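Local coordinates for FKBP-type peptidyl-prolyl cis-trans isomerase FkpA (PDB 1Q6H), which catalyses the cis-trans isomerisation of peptide bonds preceding proline, speeding protein folding in the periplasm, and also acts as a chaperone, at residues Y106-F110 with K191-P196; E129-A135 with I184-G188; D138-V144 with P165-D171; V144-G148 with S159-P165. All blocks are in the same frame, centred on the assembly; numbering follows the deposited sequence.

Contact 1: Y106-F110 with K191-P196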
loop_
_atom_site.group_PDB
_atom_site.type_symbol
_atom_site.label_atom_id
_atom_site.label_comp_id
_atom_site.label_asym_id
_atom_site.label_seq_id
_atom_site.Cartn_x
_atom_site.Cartn_y
_atom_site.Cartn_z
ATOM N N TYR A 106 34.574 20.995 -7.302
ATOM C CA TYR A 106 33.946 22.305 -7.320
ATOM C C TYR A 106 34.501 23.185 -6.216
ATOM O O TYR A 106 34.866 24.346 -6.464
ATOM C CB TYR A 106 32.448 22.145 -7.155
ATOM C CG TYR A 106 31.670 23.441 -7.182
ATOM C CD1 TYR A 106 31.479 24.172 -6.024
ATOM C CD2 TYR A 106 31.099 23.902 -8.349
ATOM C CE1 TYR A 106 30.755 25.335 -6.029
ATOM C CE2 TYR A 106 30.372 25.080 -8.365
ATOM C CZ TYR A 106 30.203 25.785 -7.196
ATOM O OH TYR A 106 29.498 26.959 -7.173
ATOM N N ARG A 107 34.561 22.638 -4.999
ATOM C CA ARG A 107 35.065 23.378 -3.845
ATOM C C ARG A 107 36.522 23.810 -4.011
ATOM O O ARG A 107 36.877 24.939 -3.662
ATOM C CB ARG A 107 34.947 22.575 -2.539
ATOM C CG ARG A 107 33.534 22.242 -2.144
ATOM C CD ARG A 107 33.364 21.830 -0.678
ATOM N NE ARG A 107 34.275 20.745 -0.335
ATOM C CZ ARG A 107 34.062 19.449 -0.555
ATOM N NH1 ARG A 107 32.950 18.997 -1.134
ATOM N NH2 ARG A 107 35.005 18.595 -0.223
ATOM N N GLU A 108 37.353 22.917 -4.510
ATOM C CA GLU A 108 38.778 23.191 -4.670
ATOM C C GLU A 108 39.059 24.297 -5.674
ATOM O O GLU A 108 39.879 25.148 -5.434
ATOM C CB GLU A 108 39.513 21.925 -5.058
ATOM C CG GLU A 108 39.604 20.930 -3.914
ATOM C CD GLU A 108 40.617 21.329 -2.857
ATOM O OE1 GLU A 108 41.812 21.451 -3.219
ATOM O OE2 GLU A 108 40.229 21.497 -1.666
ATOM N N LYS A 109 38.356 24.280 -6.786
ATOM C CA LYS A 109 38.479 25.329 -7.765
ATOM C C LYS A 109 37.989 26.683 -7.171
ATOM O O LYS A 109 38.704 27.673 -7.214
ATOM C CB LYS A 109 37.693 24.953 -9.015
ATOM C CG LYS A 109 37.926 25.861 -10.210
ATOM C CD LYS A 109 37.074 25.417 -11.393
ATOM C CE LYS A 109 36.930 26.516 -12.435
ATOM N NZ LYS A 109 38.236 26.968 -12.966
ATOM N N PHE A 110 36.794 26.709 -6.586
ATOM C CA PHE A 110 36.225 27.934 -6.041
ATOM C C PHE A 110 37.107 28.519 -4.960
ATOM O O PHE A 110 37.311 29.749 -4.901
ATOM C CB PHE A 110 34.824 27.672 -5.468
ATOM C CG PHE A 110 34.174 28.887 -4.888
ATOM C CD1 PHE A 110 33.957 29.999 -5.672
ATOM C CD2 PHE A 110 33.808 28.928 -3.564
ATOM C CE1 PHE A 110 33.388 31.107 -5.153
ATOM C CE2 PHE A 110 33.228 30.050 -3.031
ATOM C CZ PHE A 110 33.018 31.144 -3.824
ATOM N N LYS A 191 28.696 34.014 0.812
ATOM C CA LYS A 191 28.421 32.844 0.032
ATOM C C LYS A 191 29.094 31.679 0.733
ATOM O O LYS A 191 30.294 31.730 1.105
ATOM C CB LYS A 191 28.914 33.029 -1.385
ATOM C CG LYS A 191 28.826 31.810 -2.272
ATOM C CD LYS A 191 29.276 32.192 -3.700
ATOM C CE LYS A 191 29.456 30.980 -4.603
ATOM N NZ LYS A 191 29.531 31.398 -6.057
ATOM N N LEU A 192 28.325 30.630 0.957
ATOM C CA LEU A 192 28.853 29.443 1.625
ATOM C C LEU A 192 28.858 28.288 0.669
ATOM O O LEU A 192 27.852 28.037 -0.011
ATOM C CB LEU A 192 28.005 29.082 2.849
ATOM C CG LEU A 192 27.836 30.156 3.910
ATOM C CD1 LEU A 192 26.845 29.718 4.954
ATOM C CD2 LEU A 192 29.113 30.492 4.561
ATOM N N VAL A 193 29.985 27.584 0.610
ATOM C CA VAL A 193 30.107 26.395 -0.216
ATOM C C VAL A 193 30.403 25.294 0.754
ATOM O O VAL A 193 31.490 25.218 1.328
ATOM C CB VAL A 193 31.136 26.568 -1.319
ATOM C CG1 VAL A 193 31.304 25.315 -2.067
ATOM C CG2 VAL A 193 30.652 27.654 -2.280
ATOM N N ILE A 194 29.372 24.516 1.039
ATOM C CA ILE A 194 29.428 23.593 2.171
ATOM C C ILE A 194 29.600 22.159 1.756
ATOM O O ILE A 194 28.761 21.615 0.998
ATOM C CB ILE A 194 28.148 23.723 2.999
ATOM C CG1 ILE A 194 27.769 25.189 3.207
ATOM C CG2 ILE A 194 28.282 22.978 4.287
ATOM C CD1 ILE A 194 26.526 25.415 4.082
ATOM N N PRO A 195 30.660 21.532 2.246
ATOM C CA PRO A 195 30.867 20.082 2.010
ATOM C C PRO A 195 29.752 19.250 2.673
ATOM O O PRO A 195 29.244 19.682 3.715
ATOM C CB PRO A 195 32.180 19.774 2.722
ATOM C CG PRO A 195 32.608 20.967 3.399
ATOM C CD PRO A 195 31.691 22.116 3.118
ATOM N N PRO A 196 29.408 18.084 2.104
ATOM C CA PRO A 196 28.364 17.217 2.649
ATOM C C PRO A 196 28.555 16.847 4.104
ATOM O O PRO A 196 27.570 16.734 4.852
ATOM C CB PRO A 196 28.433 15.948 1.792
ATOM C CG PRO A 196 29.516 16.128 0.789
ATOM C CD PRO A 196 30.052 17.515 0.904
#

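Contact 2: E129-A135 with I184-G188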
loop_
_atom_site.group_PDB
_atom_site.type_symbol
_atom_site.label_atom_id
_atom_site.label_comp_id
_atom_site.label_asym_id
_atom_site.label_seq_id
_atom_site.Cartn_x
_atom_site.Cartn_y
_atom_site.Cartn_z
ATOM N N GLU A 129 29.828 41.124 1.997
ATOM C CA GLU A 129 29.716 42.304 2.857
ATOM C C GLU A 129 29.846 41.870 4.289
ATOM O O GLU A 129 29.165 40.953 4.724
ATOM C CB GLU A 129 28.359 42.990 2.730
ATOM C CG GLU A 129 28.125 43.531 1.355
ATOM C CD GLU A 129 26.847 44.326 1.243
ATOM O OE1 GLU A 129 26.262 44.706 2.288
ATOM O OE2 GLU A 129 26.452 44.594 0.089
ATOM N N ALA A 130 30.710 42.546 5.018
ATOM C CA ALA A 130 30.975 42.227 6.403
ATOM C C ALA A 130 29.796 42.466 7.288
ATOM O O ALA A 130 29.567 41.720 8.228
ATOM C CB ALA A 130 32.121 43.071 6.934
ATOM N N GLY A 131 29.055 43.525 6.983
ATOM C CA GLY A 131 27.974 43.969 7.833
ATOM C C GLY A 131 28.586 44.675 9.023
ATOM O O GLY A 131 29.785 44.931 9.044
ATOM N N LYS A 132 27.773 44.964 10.040
ATOM C CA LYS A 132 28.241 45.744 11.157
ATOM C C LYS A 132 27.436 45.398 12.389
ATOM O O LYS A 132 26.225 45.317 12.326
ATOM C CB LYS A 132 28.086 47.226 10.814
ATOM C CG LYS A 132 28.493 48.186 11.888
ATOM C CD LYS A 132 28.625 49.617 11.347
ATOM C CE LYS A 132 29.396 50.481 12.332
ATOM N NZ LYS A 132 29.963 51.687 11.724
ATOM N N GLY A 133 28.126 45.173 13.502
ATOM C CA GLY A 133 27.462 44.880 14.749
ATOM C C GLY A 133 28.135 43.749 15.482
ATOM O O GLY A 133 29.341 43.586 15.420
ATOM N N GLU A 134 27.335 42.948 16.161
ATOM C CA GLU A 134 27.864 41.870 16.974
ATOM C C GLU A 134 28.060 40.594 16.147
ATOM O O GLU A 134 27.318 40.331 15.226
ATOM C CB GLU A 134 26.893 41.605 18.137
ATOM C CG GLU A 134 26.262 42.857 18.723
ATOM C CD GLU A 134 27.286 43.883 19.182
ATOM O OE1 GLU A 134 28.422 43.461 19.497
ATOM O OE2 GLU A 134 26.966 45.107 19.219
ATOM N N ALA A 135 29.080 39.809 16.448
ATOM C CA ALA A 135 29.210 38.517 15.766
ATOM C C ALA A 135 28.152 37.542 16.307
ATOM O O ALA A 135 28.010 37.438 17.511
ATOM C CB ALA A 135 30.595 37.943 15.972
ATOM N N ILE A 184 30.411 36.891 9.389
ATOM C CA ILE A 184 29.870 38.184 9.020
ATOM C C ILE A 184 29.068 38.686 10.212
ATOM O O ILE A 184 28.993 38.001 11.251
ATOM C CB ILE A 184 28.970 38.141 7.768
ATOM C CG1 ILE A 184 27.919 37.026 7.828
ATOM C CG2 ILE A 184 29.775 38.052 6.512
ATOM C CD1 ILE A 184 26.856 37.179 6.741
ATOM N N LYS A 185 28.454 39.850 10.043
ATOM C CA LYS A 185 27.681 40.501 11.103
ATOM C C LYS A 185 26.385 40.970 10.524
ATOM O O LYS A 185 26.167 40.829 9.332
ATOM C CB LYS A 185 28.518 41.647 11.689
ATOM C CG LYS A 185 29.897 41.089 12.151
ATOM C CD LYS A 185 30.775 42.111 12.799
ATOM C CE LYS A 185 31.423 41.485 14.069
ATOM N NZ LYS A 185 32.504 40.453 13.745
ATOM N N LYS A 186 25.510 41.511 11.358
ATOM C CA LYS A 186 24.235 42.031 10.895
ATOM C C LYS A 186 24.440 42.961 9.711
ATOM O O LYS A 186 25.291 43.880 9.734
ATOM C CB LYS A 186 23.548 42.770 12.050
ATOM C CG LYS A 186 22.239 43.428 11.723
ATOM C CD LYS A 186 21.602 43.969 13.012
ATOM C CE LYS A 186 20.329 44.758 12.755
ATOM N NZ LYS A 186 19.524 44.907 14.034
ATOM N N GLY A 187 23.651 42.718 8.675
ATOM C CA GLY A 187 23.713 43.492 7.456
ATOM C C GLY A 187 24.637 42.910 6.404
ATOM O O GLY A 187 24.679 43.380 5.253
ATOM N N GLY A 188 25.403 41.895 6.798
ATOM C CA GLY A 188 26.339 41.259 5.904
ATOM C C GLY A 188 25.766 40.251 4.928
ATOM O O GLY A 188 24.602 39.892 4.984
#

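Contact 3: D138-V144 with P165-D171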
loop_
_atom_site.group_PDB
_atom_site.type_symbol
_atom_site.label_atom_id
_atom_site.label_comp_id
_atom_site.label_asym_id
_atom_site.label_seq_id
_atom_site.Cartn_x
_atom_site.Cartn_y
_atom_site.Cartn_z
ATOM N N ASP A 138 26.593 30.989 19.184
ATOM C CA ASP A 138 25.801 29.746 19.163
ATOM C C ASP A 138 24.329 29.804 19.607
ATOM O O ASP A 138 23.435 29.268 18.931
ATOM C CB ASP A 138 26.543 28.635 19.916
ATOM C CG ASP A 138 27.595 27.947 19.040
ATOM O OD1 ASP A 138 27.655 28.228 17.819
ATOM O OD2 ASP A 138 28.413 27.126 19.476
ATOM N N SER A 139 24.049 30.424 20.734
ATOM C CA SER A 139 22.667 30.433 21.197
ATOM C C SER A 139 21.806 31.554 20.582
ATOM O O SER A 139 20.600 31.658 20.896
ATOM C CB SER A 139 22.646 30.544 22.707
ATOM O OG SER A 139 23.188 31.791 23.063
ATOM N N ASP A 140 22.390 32.367 19.698
ATOM C CA ASP A 140 21.638 33.461 19.091
ATOM C C ASP A 140 20.631 32.999 18.068
ATOM O O ASP A 140 20.797 31.946 17.446
ATOM C CB ASP A 140 22.547 34.418 18.326
ATOM C CG ASP A 140 23.482 35.203 19.221
ATOM O OD1 ASP A 140 23.188 35.354 20.437
ATOM O OD2 ASP A 140 24.539 35.683 18.761
ATOM N N THR A 141 19.629 33.847 17.851
ATOM C CA THR A 141 18.705 33.675 16.761
ATOM C C THR A 141 19.183 34.531 15.597
ATOM O O THR A 141 19.543 35.694 15.777
ATOM C CB THR A 141 17.297 34.109 17.177
ATOM O OG1 THR A 141 16.836 33.299 18.268
ATOM C CG2 THR A 141 16.337 33.820 16.072
ATOM N N VAL A 142 19.196 33.957 14.407
ATOM C CA VAL A 142 19.566 34.697 13.222
ATOM C C VAL A 142 18.382 34.746 12.276
ATOM O O VAL A 142 17.560 33.820 12.240
ATOM C CB VAL A 142 20.802 34.078 12.465
ATOM C CG1 VAL A 142 22.119 34.226 13.261
ATOM C CG2 VAL A 142 20.571 32.634 12.112
ATOM N N VAL A 143 18.323 35.835 11.504
ATOM C CA VAL A 143 17.302 36.063 10.508
ATOM C C VAL A 143 18.028 36.301 9.189
ATOM O O VAL A 143 18.864 37.225 9.057
ATOM C CB VAL A 143 16.432 37.274 10.866
ATOM C CG1 VAL A 143 15.294 37.433 9.872
ATOM C CG2 VAL A 143 15.862 37.147 12.309
ATOM N N VAL A 144 17.730 35.466 8.214
ATOM C CA VAL A 144 18.420 35.505 6.952
ATOM C C VAL A 144 17.528 35.368 5.734
ATOM O O VAL A 144 16.485 34.754 5.775
ATOM C CB VAL A 144 19.435 34.347 6.823
ATOM C CG1 VAL A 144 20.549 34.447 7.851
ATOM C CG2 VAL A 144 18.732 32.996 6.957
ATOM N N PRO A 165 12.071 36.328 5.409
ATOM C CA PRO A 165 13.344 35.740 5.778
ATOM C C PRO A 165 13.139 34.534 6.697
ATOM O O PRO A 165 12.085 34.384 7.268
ATOM C CB PRO A 165 14.028 36.862 6.519
ATOM C CG PRO A 165 12.967 37.709 7.007
ATOM C CD PRO A 165 11.830 37.626 6.047
ATOM N N LEU A 166 14.136 33.672 6.795
ATOM C CA LEU A 166 14.070 32.521 7.686
ATOM C C LEU A 166 14.719 32.862 9.014
ATOM O O LEU A 166 15.797 33.426 9.048
ATOM C CB LEU A 166 14.800 31.341 7.060
ATOM C CG LEU A 166 14.810 30.041 7.874
ATOM C CD1 LEU A 166 13.435 29.398 7.832
ATOM C CD2 LEU A 166 15.893 29.069 7.365
ATOM N N SER A 167 14.065 32.502 10.107
ATOM C CA SER A 167 14.613 32.734 11.426
ATOM C C SER A 167 14.943 31.407 12.117
ATOM O O SER A 167 14.105 30.503 12.132
ATOM C CB SER A 167 13.613 33.536 12.245
ATOM O OG SER A 167 13.949 33.483 13.611
ATOM N N PHE A 168 16.161 31.284 12.658
ATOM C CA PHE A 168 16.561 30.090 13.407
ATOM C C PHE A 168 17.692 30.302 14.408
ATOM O O PHE A 168 18.433 31.269 14.318
ATOM C CB PHE A 168 16.994 28.993 12.463
ATOM C CG PHE A 168 18.080 29.393 11.517
ATOM C CD1 PHE A 168 19.416 29.250 11.870
ATOM C CD2 PHE A 168 17.774 29.880 10.266
ATOM C CE1 PHE A 168 20.424 29.588 10.991
ATOM C CE2 PHE A 168 18.779 30.226 9.376
ATOM C CZ PHE A 168 20.106 30.083 9.748
ATOM N N ARG A 169 17.802 29.382 15.358
ATOM C CA ARG A 169 18.888 29.411 16.331
ATOM C C ARG A 169 20.150 28.949 15.591
ATOM O O ARG A 169 20.144 27.973 14.830
ATOM C CB ARG A 169 18.563 28.551 17.553
ATOM C CG ARG A 169 17.250 28.979 18.261
ATOM C CD ARG A 169 16.863 28.137 19.483
ATOM N NE ARG A 169 16.575 26.744 19.139
ATOM C CZ ARG A 169 15.402 26.289 18.739
ATOM N NH1 ARG A 169 14.358 27.100 18.619
ATOM N NH2 ARG A 169 15.247 25.004 18.484
ATOM N N LEU A 170 21.210 29.707 15.763
ATOM C CA LEU A 170 22.440 29.484 15.001
ATOM C C LEU A 170 22.963 28.064 15.087
ATOM O O LEU A 170 23.420 27.517 14.104
ATOM C CB LEU A 170 23.523 30.465 15.475
ATOM C CG LEU A 170 24.827 30.432 14.680
ATOM C CD1 LEU A 170 24.591 30.735 13.216
ATOM C CD2 LEU A 170 25.808 31.427 15.295
ATOM N N ASP A 171 22.880 27.441 16.251
ATOM C CA ASP A 171 23.382 26.089 16.344
ATOM C C ASP A 171 22.276 25.032 16.270
ATOM O O ASP A 171 22.463 23.907 16.720
ATOM C CB ASP A 171 24.289 25.915 17.573
ATOM C CG ASP A 171 23.566 26.140 18.855
ATOM O OD1 ASP A 171 22.346 26.330 18.809
ATOM O OD2 ASP A 171 24.129 26.145 19.961
#

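Contact 4: V144-G148 with S159-P165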
loop_
_atom_site.group_PDB
_atom_site.type_symbol
_atom_site.label_atom_id
_atom_site.label_comp_id
_atom_site.label_asym_id
_atom_site.label_seq_id
_atom_site.Cartn_x
_atom_site.Cartn_y
_atom_site.Cartn_z
ATOM N N VAL A 144 17.730 35.466 8.214
ATOM C CA VAL A 144 18.420 35.505 6.952
ATOM C C VAL A 144 17.528 35.368 5.734
ATOM O O VAL A 144 16.485 34.754 5.775
ATOM C CB VAL A 144 19.435 34.347 6.823
ATOM C CG1 VAL A 144 20.549 34.447 7.851
ATOM C CG2 VAL A 144 18.732 32.996 6.957
ATOM N N ASN A 145 17.997 35.936 4.638
ATOM C CA ASN A 145 17.456 35.633 3.356
ATOM C C ASN A 145 18.546 34.780 2.701
ATOM O O ASN A 145 19.748 34.996 2.917
ATOM C CB ASN A 145 17.190 36.900 2.550
ATOM C CG ASN A 145 15.908 37.574 2.940
ATOM O OD1 ASN A 145 14.896 36.921 3.192
ATOM N ND2 ASN A 145 15.931 38.888 2.971
ATOM N N TYR A 146 18.148 33.795 1.921
ATOM C CA TYR A 146 19.140 32.992 1.257
ATOM C C TYR A 146 18.584 32.287 0.082
ATOM O O TYR A 146 17.381 32.107 -0.033
ATOM C CB TYR A 146 19.689 31.927 2.194
ATOM C CG TYR A 146 18.643 30.948 2.619
ATOM C CD1 TYR A 146 17.850 31.204 3.708
ATOM C CD2 TYR A 146 18.445 29.765 1.919
ATOM C CE1 TYR A 146 16.873 30.322 4.095
ATOM C CE2 TYR A 146 17.498 28.879 2.300
ATOM C CZ TYR A 146 16.703 29.158 3.390
ATOM O OH TYR A 146 15.716 28.282 3.759
ATOM N N LYS A 147 19.502 31.869 -0.775
ATOM C CA LYS A 147 19.190 30.995 -1.880
ATOM C C LYS A 147 20.170 29.815 -1.829
ATOM O O LYS A 147 21.392 30.011 -1.656
ATOM C CB LYS A 147 19.299 31.761 -3.172
ATOM C CG LYS A 147 19.211 30.912 -4.365
ATOM C CD LYS A 147 19.228 31.756 -5.609
ATOM C CE LYS A 147 20.606 31.892 -6.195
ATOM N NZ LYS A 147 20.438 32.135 -7.679
ATOM N N GLY A 148 19.633 28.605 -1.963
ATOM C CA GLY A 148 20.433 27.385 -1.919
ATOM C C GLY A 148 20.408 26.601 -3.226
ATOM O O GLY A 148 19.324 26.238 -3.709
ATOM N N SER A 159 14.501 31.408 0.189
ATOM C CA SER A 159 13.621 32.099 1.137
ATOM C C SER A 159 12.825 33.257 0.543
ATOM O O SER A 159 11.693 33.535 0.969
ATOM C CB SER A 159 14.455 32.613 2.307
ATOM O OG SER A 159 15.310 33.677 1.893
ATOM N N TYR A 160 13.429 33.941 -0.426
ATOM C CA TYR A 160 12.860 35.140 -1.018
ATOM C C TYR A 160 11.505 34.800 -1.574
ATOM O O TYR A 160 10.542 35.576 -1.482
ATOM C CB TYR A 160 13.770 35.675 -2.153
ATOM C CG TYR A 160 15.166 36.119 -1.719
ATOM C CD1 TYR A 160 15.382 37.403 -1.249
ATOM C CD2 TYR A 160 16.267 35.253 -1.783
ATOM C CE1 TYR A 160 16.633 37.823 -0.844
ATOM C CE2 TYR A 160 17.529 35.659 -1.374
ATOM C CZ TYR A 160 17.702 36.954 -0.912
ATOM O OH TYR A 160 18.932 37.418 -0.495
ATOM N N THR A 161 11.412 33.605 -2.132
ATOM C CA THR A 161 10.162 33.196 -2.731
ATOM C C THR A 161 9.088 33.004 -1.687
ATOM O O THR A 161 7.903 32.962 -2.041
ATOM C CB THR A 161 10.312 31.895 -3.498
ATOM O OG1 THR A 161 10.612 30.845 -2.585
ATOM C CG2 THR A 161 11.476 31.947 -4.483
ATOM N N ARG A 162 9.466 32.872 -0.421
ATOM C CA ARG A 162 8.449 32.673 0.617
ATOM C C ARG A 162 7.961 34.024 1.121
ATOM O O ARG A 162 6.999 34.120 1.892
ATOM C CB ARG A 162 8.980 31.799 1.749
ATOM C CG ARG A 162 9.096 30.338 1.396
ATOM C CD ARG A 162 9.501 29.456 2.570
ATOM N NE ARG A 162 10.825 29.796 3.083
ATOM C CZ ARG A 162 11.945 29.157 2.795
ATOM N NH1 ARG A 162 11.942 28.097 1.993
ATOM N NH2 ARG A 162 13.086 29.585 3.316
ATOM N N GLY A 163 8.607 35.082 0.646
ATOM C CA GLY A 163 8.206 36.431 0.989
ATOM C C GLY A 163 8.663 36.883 2.359
ATOM O O GLY A 163 8.329 37.985 2.797
ATOM N N GLU A 164 9.403 36.027 3.049
ATOM C CA GLU A 164 9.927 36.378 4.356
ATOM C C GLU A 164 11.248 35.710 4.589
ATOM O O GLU A 164 11.520 34.640 4.078
ATOM C CB GLU A 164 8.957 35.933 5.468
ATOM C CG GLU A 164 8.802 34.420 5.584
ATOM C CD GLU A 164 7.703 33.995 6.552
ATOM O OE1 GLU A 164 6.835 34.821 6.873
ATOM O OE2 GLU A 164 7.700 32.822 6.979
ATOM N N PRO A 165 12.071 36.328 5.409
ATOM C CA PRO A 165 13.344 35.740 5.778
ATOM C C PRO A 165 13.139 34.534 6.697
ATOM O O PRO A 165 12.085 34.384 7.268
ATOM C CB PRO A 165 14.028 36.862 6.519
ATOM C CG PRO A 165 12.967 37.709 7.007
ATOM C CD PRO A 165 11.830 37.626 6.047
#

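Contact 1: Y106-F110 with K191-P196
Arg-107 NH1 rests against Pro-195 and Pro-196 and donates a hydrogen bond to Thr-213 OG1, just before strand 214-223. Pro-195 CB sits over the centre of the guanidinium face, 3.8 Å from Arg-107 CZ. Beside it, Pro-196 CD lies 3.8 Å from Arg-107 NH1. A bend at the third torsion (chi3 -53°) carries the flat group across the proline ring. A serine here takes away the guanidinium, and is likely to leave Thr-213 OG1 without its partner and a gap beside Pro-195 and Pro-196.

This is where the end of the long helix 70-112 meets strand 189-194 in the antiparallel sheet of the FKBP domain. The axes of 106-110 and 191-194 lie 9.7 Å apart at closest approach, at 141° between their N-to-C directions. Val-193 splits its two branches between the helix side chains. Its CG1 branch lies anti to the backbone N (chi1 176°). That branch meets Arg-107 CG at 3.8 Å and the edge of the Tyr-106 ring at CE1, 4.0 Å away. The other branch, CG2, packs 3.6 Å from Phe-110 CE2. Lys-191 reaches the same ring with an extended chain from the opposite direction, and its CE comes to 3.6 Å from Phe-110 CZ.

Contact 2: E129-A135 with I184-G188
Gly-131 and Gly-188 face each other at the tight centre of this contact, where the two loops meet backbone to backbone. Their CA atoms are 3.7 Å apart. Gly-131 CA is also pressed to 3.3 Å from Lys-186 O, and a CB on Gly-131 would collide with the turn. Gly-188 CA is equally close-set, 3.1 Å from Glu-129 O, so a side chain there would clash too. Two backbone hydrogen bonds flank the glycines. Lys-132 N gives a nearly straight one to Lys-186 O (2.7 Å, 169° at the hydrogen). Lys-185 N gives a more bent one to Ala-130 O (2.8 Å, 140°). Residues 185-188 form a type II beta turn, closed by Gly-188 N to Lys-185 O, with Gly-187 at its positive-phi position. Ile-184 CG2 packs against Glu-129 O, 3.5 Å away.

The outer side is looser. Lys-185 bends at chi3 and chi4 and lays its aliphatic chain along residues 133-135, with CE 3.3 Å from Gly-133 O. The side chains of Lys-132 and Glu-134 start away from the turn. Lys-186 also leads off, to a salt bridge with Asp-222.

The first loop leaves strand 124-127 and leads to strand 141-150. The second links helix 175-180 to strand 189-194. Glu-129 pairs by backbone with Lys-189, and Gly-187 and Gly-188 bond to Leu-220 of strand 214-223.

Contact 3: D138-V144 with P165-D171
Val-142 CG2 lies over one face of the Phe-168 ring, a CH-pi contact 3.6 Å from the centroid. It is offset toward the rim and comes to 3.2 Å from Phe-168 CE1, which is close packing. Phe-168 has its CG between the backbone N and the carbonyl carbon (chi1 55°), and this swings the ring toward the valines. Val-144 CG2 reaches the same ring at CE2, 3.7 Å away. On the other face of the sheet, Val-143 CG1 lies alongside Pro-165 CB at 3.6 Å, and Thr-141 CG2 meets Ser-167 OG.

The backbones form an antiparallel ladder. Val-142 and Phe-168 exchange two hydrogen bonds, as do Val-144 and Leu-166. Leu-170 N extends the row to Asp-140 O (2.8 Å, 168°). At the polar edge the pairing frays: Asp-171 N makes only a weak bond to Asp-138 O. The carboxylates of Asp-138 and Asp-171 come near, 4.4 Å between their OD2 atoms. A salt bridge from Asp-138 OD1 to Lys-182 probably eases this.

The Phe-168 ring also meets Trp-177 of helix 175-180, with planes at about 80°. Such an apolar layer between a curved antiparallel sheet and a short helix is characteristic of the FKBP fold.

Contact 4: V144-G148 with S159-P165
Tyr-146 and Ser-159 are joined by two hydrogen bonds. Tyr-146 N donates to Ser-159 OG at 2.8 Å, and Ser-159 N donates to Tyr-146 O at 3.0 Å. The serine thus receives one bond on its side chain and gives one from its backbone. A third bond runs between side chains: Arg-162 NH2 donates to Tyr-146 OH at 3.0 Å. The hydroxyl lies near the guanidinium plane, and ring and guanidinium planes are turned 49° apart. Asp-157 ties the pair together, with OD1 in a salt bridge to Arg-162 NH1 and OD2 hydrogen-bonded to the tyrosine hydroxyl.

Packing over the rings comes next. Tyr-146 has its CG between the backbone N and the carbonyl carbon (chi1 64°), which brings the ring back beside the loop. Ser-159 CB then sits over one face, a CH-pi contact 4.2 Å from the centroid. Tyr-160 crosses Asn-145 at about a right angle, its CZ 3.5 Å from Asn-145 CB.

Asn-145 has another neighbour in Pro-165. Its OD1 lies 3.2 Å from Pro-165 CA, and the two side chains point the same way. A phenylalanine in place of Tyr-146 lacks the hydroxyl that Arg-162 NH2 and Asp-157 OD2 share, and is likely to leave both groups less firmly placed.

Tyr-146 also meets Trp-177 edge-to-face. By sequence, Tyr-146, Asp-157, Arg-162 and Trp-177 correspond to the tyrosine, aspartate, arginine and tryptophan of the FKBP12 ligand pocket, so this contact probably forms part of the prolyl isomerase site.

How the contacts relate
The four contacts are nested along the chain: contact 1 closes the widest loop, contact 2 lies inside it, then contact 3, then contact 4. Contacts 3 and 4 are the nearest pair, with centres about 13 Å apart. They share Val-144, Pro-165 and strand 141-150, and Leu-166 packs on Tyr-146 between them. Contact 2 lies about 14 Å from contact 3, centre to centre, and touches it where Ala-135 meets Asp-140. Contact 1 stands about 21 to 22 Å from the other three centres. It sets the long helix 70-112 against the sheet that contacts 3 and 4 also reach, and so joins the helical N-terminal region to the isomerase domain.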